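Local coordinates for protein Myo-inositol dehydrogenase (Corynebacterium glutamicum, PDB 3EUW) that probably oxidises myo-inositol with NAD+ as an inositol 2-dehydrogenase of the Gfo/Idh/MocA family, at residues Ile152-Ala157 with Asn226-Arg231. Numbering follows the deposited sequence.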
loop_
_atom_site.group_PDB
_atom_site.type_symbol
_atom_site.label_atom_id
_atom_site.label_comp_id
_atom_site.label_asym_id
_atom_site.label_seq_id
_atom_site.Cartn_x
_atom_site.Cartn_y
_atom_site.Cartn_z
ATOM N N ILE A 152 -10.576 12.856 8.503
ATOM C CA ILE A 152 -11.236 13.087 7.230
ATOM C C ILE A 152 -12.404 12.139 7.097
ATOM O O ILE A 152 -12.235 10.922 6.936
ATOM C CB ILE A 152 -10.276 12.882 6.044
ATOM C CG1 ILE A 152 -9.119 13.883 6.149
ATOM C CG2 ILE A 152 -11.037 13.046 4.722
ATOM C CD1 ILE A 152 -8.060 13.754 5.060
ATOM N N SER A 153 -13.596 12.717 7.188
ATOM C CA SER A 153 -14.829 11.978 7.074
ATOM C C SER A 153 -15.664 12.539 5.924
ATOM O O SER A 153 -15.955 13.739 5.863
ATOM C CB SER A 153 -15.623 12.087 8.376
ATOM O OG SER A 153 -14.885 11.586 9.481
ATOM N N ARG A 154 -16.033 11.668 5.002
ATOM C CA ARG A 154 -16.861 12.083 3.886
ATOM C C ARG A 154 -17.962 11.057 3.670
ATOM O O ARG A 154 -17.692 9.872 3.459
ATOM C CB ARG A 154 -16.015 12.232 2.618
ATOM C CG ARG A 154 -14.915 13.276 2.741
ATOM C CD ARG A 154 -14.013 13.259 1.500
ATOM N NE ARG A 154 -13.101 14.395 1.449
ATOM C CZ ARG A 154 -11.810 14.312 1.146
ATOM N NH1 ARG A 154 -11.254 13.134 0.855
ATOM N NH2 ARG A 154 -11.072 15.407 1.153
ATOM N N ASP A 155 -19.207 11.506 3.754
ATOM C CA ASP A 155 -20.320 10.604 3.540
ATOM C C ASP A 155 -20.420 10.321 2.047
ATOM O O ASP A 155 -20.053 11.162 1.222
ATOM C CB ASP A 155 -21.633 11.225 4.017
ATOM C CG ASP A 155 -21.755 11.252 5.515
ATOM O OD1 ASP A 155 -20.842 10.753 6.210
ATOM O OD2 ASP A 155 -22.782 11.774 5.997
ATOM N N PRO A 156 -20.908 9.127 1.686
ATOM C CA PRO A 156 -21.071 8.725 0.289
ATOM C C PRO A 156 -21.974 9.712 -0.436
ATOM O O PRO A 156 -21.674 10.127 -1.553
ATOM C CB PRO A 156 -21.714 7.340 0.398
ATOM C CG PRO A 156 -21.116 6.805 1.658
ATOM C CD PRO A 156 -21.182 7.999 2.595
ATOM N N ALA A 157 -23.080 10.086 0.206
ATOM C CA ALA A 157 -24.038 11.032 -0.387
ATOM C C ALA A 157 -24.923 11.690 0.667
ATOM O O ALA A 157 -24.973 11.244 1.809
ATOM C CB ALA A 157 -24.927 10.311 -1.422
ATOM N N ASN A 226 -7.616 18.808 13.450
ATOM C CA ASN A 226 -8.138 19.299 12.176
ATOM C C ASN A 226 -9.106 18.285 11.558
ATOM O O ASN A 226 -8.739 17.151 11.246
ATOM C CB ASN A 226 -6.954 19.590 11.248
ATOM C CG ASN A 226 -7.369 20.234 9.946
ATOM O OD1 ASN A 226 -7.988 21.293 9.925
ATOM N ND2 ASN A 226 -7.018 19.592 8.848
ATOM N N ILE A 227 -10.355 18.706 11.394
ATOM C CA ILE A 227 -11.393 17.848 10.852
ATOM C C ILE A 227 -11.895 18.308 9.491
ATOM O O ILE A 227 -12.245 19.481 9.314
ATOM C CB ILE A 227 -12.601 17.787 11.820
ATOM C CG1 ILE A 227 -12.134 17.295 13.195
ATOM C CG2 ILE A 227 -13.677 16.865 11.267
ATOM C CD1 ILE A 227 -13.207 17.393 14.278
ATOM N N VAL A 228 -11.923 17.373 8.541
ATOM C CA VAL A 228 -12.395 17.630 7.184
ATOM C C VAL A 228 -13.640 16.778 6.880
ATOM O O VAL A 228 -13.612 15.548 6.988
ATOM C CB VAL A 228 -11.295 17.322 6.128
ATOM C CG1 VAL A 228 -11.834 17.592 4.718
ATOM C CG2 VAL A 228 -10.039 18.182 6.390
ATOM N N ASN A 229 -14.730 17.442 6.512
ATOM C CA ASN A 229 -15.979 16.752 6.198
ATOM C C ASN A 229 -16.496 17.113 4.801
ATOM O O ASN A 229 -16.239 18.215 4.287
ATOM C CB ASN A 229 -17.086 17.139 7.182
ATOM C CG ASN A 229 -16.938 16.502 8.552
ATOM O OD1 ASN A 229 -16.175 15.543 8.769
ATOM N ND2 ASN A 229 -17.703 17.029 9.493
ATOM N N SER A 230 -17.216 16.177 4.192
ATOM C CA SER A 230 -17.865 16.409 2.907
ATOM C C SER A 230 -19.097 15.547 2.897
ATOM O O SER A 230 -19.084 14.452 3.443
ATOM C CB SER A 230 -17.014 16.024 1.713
ATOM O OG SER A 230 -17.808 16.192 0.553
ATOM N N ARG A 231 -20.155 16.037 2.270
ATOM C CA ARG A 231 -21.401 15.311 2.221
ATOM C C ARG A 231 -21.551 14.304 1.071
ATOM O O ARG A 231 -22.614 13.710 0.909
ATOM C CB ARG A 231 -22.566 16.307 2.242
ATOM C CG ARG A 231 -22.916 16.826 3.643
ATOM C CD ARG A 231 -23.393 15.688 4.560
ATOM N NE ARG A 231 -24.141 16.187 5.714
ATOM C CZ ARG A 231 -24.550 15.440 6.740
ATOM N NH1 ARG A 231 -24.297 14.145 6.772
ATOM N NH2 ARG A 231 -25.207 15.993 7.749
#
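Arg-154 lies along Ser-230 at the end of two neighbouring parallel strands, 146-154 and 224-230, in the mixed sheet of the C-terminal domain. Its CB sits 4.0 Å from Ser-230 CB. With CG beside its own backbone N (chi1 -61°), the chain turns back along the strands, and CG passes Ser-230 CB at 3.6 Å. CD still grazes that carbon before the extended chain runs on over the same sheet face. There one face of the guanidinium rests on Ile-152 CG2, and NH2 passes Val-228 CG1 at 4.3 Å. NH1 forms salt bridges with Asp-238 and with Glu-242 of the second subunit, whose Gln-148 accepts a hydrogen bond from NH2.

Beneath this layer the backbones are laced in parallel fashion. Ser-153 N donates to Val-228 O (2.8 Å), Ser-153 O accepts from Ser-230 N (3.2 Å), and Asp-155 N donates to Ser-230 O. On the other face, Ser-153 OG is bonded to Asp-178 of helix 169-185. Just past the strands, Asp-155 OD2 meets Arg-231 NH1 at 2.9 Å, at the guanidinium edge; carboxylate and guanidinium planes are 55° apart and the bond is weak, while Arg-231 NH2 pairs with Asp-173. The contact thus joins a backbone ladder to a buried cation shared by two subunits, whose positive charge is probably balanced by acidic groups from both.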